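Cellulase (Bacillus sp. BG-CS10, PDB 5E09) hydrolyses internal beta-1,4-glucosidic bonds of cellulose with a family 5 glycoside hydrolase barrel, to which carbohydrate-binding modules are joined. Local coordinates at residues 101-107 with 148-152. Residues are numbered along the deposited sequence; the frame is centred on the assembly and turned at random.
Sequences NLHHDSW and NEPRF
H103 (chi1 -153°) and N148 (chi1 -179°) both turn their side chains anti to the backbone N, and the two run side by side in the same direction. The N148 amide therefore lies stacked over one face of the imidazole, the planes 18° apart, with ND2 offset toward the ring's rim. N101 ND2 donates to H103 ND1 at 3.2 Å, almost in the ring plane, and fixes the ring's rotation. With H103 cut back to an alanine, the N148 amide would probably lose the ring it stacks on, and N101 ND2 this acceptor. In the backbone, N148 N donates to L102 O at 2.9 Å, tying the two segments together. One water accepts from N148 ND2 (3.0 Å) and also bonds S106 OG and H104 ND1; a second bridges S106 O (2.9 Å) to R151 N. R59 binds N148 OD1, while V62 N binds N101 OD1, so both amides are held at two ends. N148-E149-P150 fits the Asn-Glu-Pro signature of family 5, whose glutamate is probably the acid/base; here E149 OE2 bonds H224. The contact joins the loop after barrel strand 97-100 and the start of helix 105-110 to the loop after strand 142-145, with E271 of strand 267-272 touching H103, N148 and E149, and helix 117-134 packing against L102.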
loop_
_atom_site.group_PDB
_atom_site.type_symbol
_atom_site.label_atom_id
_atom_site.label_comp_id
_atom_site.label_asym_id
_atom_site.label_seq_id
_atom_site.Cartn_x
_atom_site.Cartn_y
_atom_site.Cartn_z
ATOM N N ASN A 101 10.098 -10.759 13.105
ATOM C CA ASN A 101 8.880 -11.017 13.882
ATOM C C ASN A 101 8.326 -12.437 13.837
ATOM O O ASN A 101 8.944 -13.347 13.286
ATOM C CB ASN A 101 7.766 -10.049 13.447
ATOM C CG ASN A 101 7.183 -10.351 12.064
ATOM O OD1 ASN A 101 7.356 -11.438 11.497
ATOM N ND2 ASN A 101 6.458 -9.376 11.526
ATOM N N LEU A 102 7.071 -12.518 14.275
ATOM C CA LEU A 102 6.202 -13.672 14.182
ATOM C C LEU A 102 5.189 -12.953 13.281
ATOM O O LEU A 102 4.772 -11.846 13.623
ATOM C CB LEU A 102 5.587 -14.008 15.534
ATOM C CG LEU A 102 6.566 -14.347 16.659
ATOM C CD1 LEU A 102 5.824 -14.584 17.965
ATOM C CD2 LEU A 102 7.410 -15.558 16.290
ATOM N N HIS A 103 4.783 -13.555 12.179
ATOM C CA HIS A 103 3.863 -12.880 11.284
ATOM C C HIS A 103 2.448 -13.415 11.187
ATOM O O HIS A 103 1.621 -13.019 11.943
ATOM C CB HIS A 103 4.479 -12.731 9.908
ATOM C CG HIS A 103 3.953 -11.575 9.133
ATOM N ND1 HIS A 103 4.341 -10.285 9.377
ATOM C CD2 HIS A 103 3.081 -11.515 8.111
ATOM C CE1 HIS A 103 3.724 -9.480 8.547
ATOM N NE2 HIS A 103 2.963 -10.204 7.759
ATOM N N HIS A 104 2.173 -14.305 10.262
ATOM C CA HIS A 104 0.832 -14.833 10.102
ATOM C C HIS A 104 0.412 -15.722 11.238
ATOM O O HIS A 104 -0.732 -16.032 11.405
ATOM C CB HIS A 104 0.596 -15.421 8.730
ATOM C CG HIS A 104 0.536 -14.390 7.665
ATOM N ND1 HIS A 104 -0.215 -13.252 7.783
ATOM C CD2 HIS A 104 1.164 -14.299 6.479
ATOM C CE1 HIS A 104 -0.059 -12.514 6.711
ATOM N NE2 HIS A 104 0.774 -13.128 5.905
ATOM N N ASP A 105 1.385 -16.114 12.021
ATOM C CA ASP A 105 1.117 -16.889 13.223
ATOM C C ASP A 105 0.041 -16.225 14.070
ATOM O O ASP A 105 -0.682 -16.890 14.804
ATOM C CB ASP A 105 2.392 -17.057 14.050
ATOM C CG ASP A 105 3.507 -17.711 13.272
ATOM O OD1 ASP A 105 3.439 -18.941 13.062
ATOM O OD2 ASP A 105 4.456 -16.998 12.878
ATOM N N SER A 106 -0.049 -14.904 13.962
ATOM C CA SER A 106 -1.056 -14.131 14.673
ATOM C C SER A 106 -2.482 -14.645 14.461
ATOM O O SER A 106 -3.221 -14.815 15.424
ATOM C CB SER A 106 -0.976 -12.668 14.253
ATOM O OG SER A 106 -1.231 -12.532 12.864
ATOM N N TRP A 107 -2.875 -14.880 13.210
ATOM C CA TRP A 107 -4.245 -15.318 12.936
ATOM C C TRP A 107 -4.313 -16.828 12.711
ATOM O O TRP A 107 -5.396 -17.411 12.704
ATOM C CB TRP A 107 -4.837 -14.566 11.732
ATOM C CG TRP A 107 -4.122 -14.801 10.428
ATOM C CD1 TRP A 107 -3.078 -14.079 9.926
ATOM C CD2 TRP A 107 -4.404 -15.824 9.458
ATOM N NE1 TRP A 107 -2.688 -14.591 8.711
ATOM C CE2 TRP A 107 -3.484 -15.659 8.401
ATOM C CE3 TRP A 107 -5.342 -16.858 9.383
ATOM C CZ2 TRP A 107 -3.477 -16.496 7.278
ATOM C CZ3 TRP A 107 -5.334 -17.685 8.267
ATOM C CH2 TRP A 107 -4.405 -17.495 7.228
ATOM N N ASN A 148 2.947 -9.771 14.538
ATOM C CA ASN A 148 2.346 -8.904 13.537
ATOM C C ASN A 148 0.842 -8.827 13.692
ATOM O O ASN A 148 0.188 -9.855 13.827
ATOM C CB ASN A 148 2.682 -9.385 12.130
ATOM C CG ASN A 148 2.089 -8.492 11.063
ATOM O OD1 ASN A 148 2.546 -7.368 10.865
ATOM N ND2 ASN A 148 1.056 -8.979 10.378
ATOM N N GLU A 149 0.309 -7.606 13.664
ATOM C CA GLU A 149 -1.137 -7.347 13.652
ATOM C C GLU A 149 -1.953 -8.266 14.564
ATOM O O GLU A 149 -2.768 -9.050 14.083
ATOM C CB GLU A 149 -1.671 -7.444 12.214
ATOM C CG GLU A 149 -1.027 -6.426 11.272
ATOM C CD GLU A 149 -1.740 -6.286 9.928
ATOM O OE1 GLU A 149 -2.666 -7.081 9.654
ATOM O OE2 GLU A 149 -1.375 -5.370 9.152
ATOM N N PRO A 150 -1.737 -8.167 15.886
ATOM C CA PRO A 150 -2.419 -9.045 16.843
ATOM C C PRO A 150 -3.935 -8.905 16.792
ATOM O O PRO A 150 -4.457 -7.794 16.860
ATOM C CB PRO A 150 -1.886 -8.574 18.201
ATOM C CG PRO A 150 -0.661 -7.788 17.899
ATOM C CD PRO A 150 -0.898 -7.166 16.563
ATOM N N ARG A 151 -4.628 -10.030 16.668
ATOM C CA ARG A 151 -6.084 -10.048 16.697
ATOM C C ARG A 151 -6.516 -11.299 17.455
ATOM O O ARG A 151 -5.785 -12.284 17.488
ATOM C CB ARG A 151 -6.653 -10.025 15.273
ATOM C CG ARG A 151 -8.119 -9.631 15.164
ATOM C CD ARG A 151 -8.629 -9.800 13.733
ATOM N NE ARG A 151 -7.528 -9.965 12.793
ATOM C CZ ARG A 151 -7.352 -11.039 12.032
ATOM N NH1 ARG A 151 -8.222 -12.040 12.074
ATOM N NH2 ARG A 151 -6.311 -11.099 11.214
ATOM N N PHE A 152 -7.682 -11.270 18.085
ATOM C CA PHE A 152 -8.130 -12.435 18.838
ATOM C C PHE A 152 -9.581 -12.756 18.557
ATOM O O PHE A 152 -10.310 -11.930 18.011
ATOM C CB PHE A 152 -7.911 -12.225 20.336
ATOM C CG PHE A 152 -6.488 -11.921 20.689
ATOM C CD1 PHE A 152 -5.572 -12.944 20.868
ATOM C CD2 PHE A 152 -6.057 -10.611 20.808
ATOM C CE1 PHE A 152 -4.255 -12.666 21.177
ATOM C CE2 PHE A 152 -4.744 -10.328 21.118
ATOM C CZ PHE A 152 -3.840 -11.356 21.306
HETATM O O HOH W 1 -0.613 -11.458 10.103
HETATM O O HOH W 2 -2.903 -12.659 17.299
#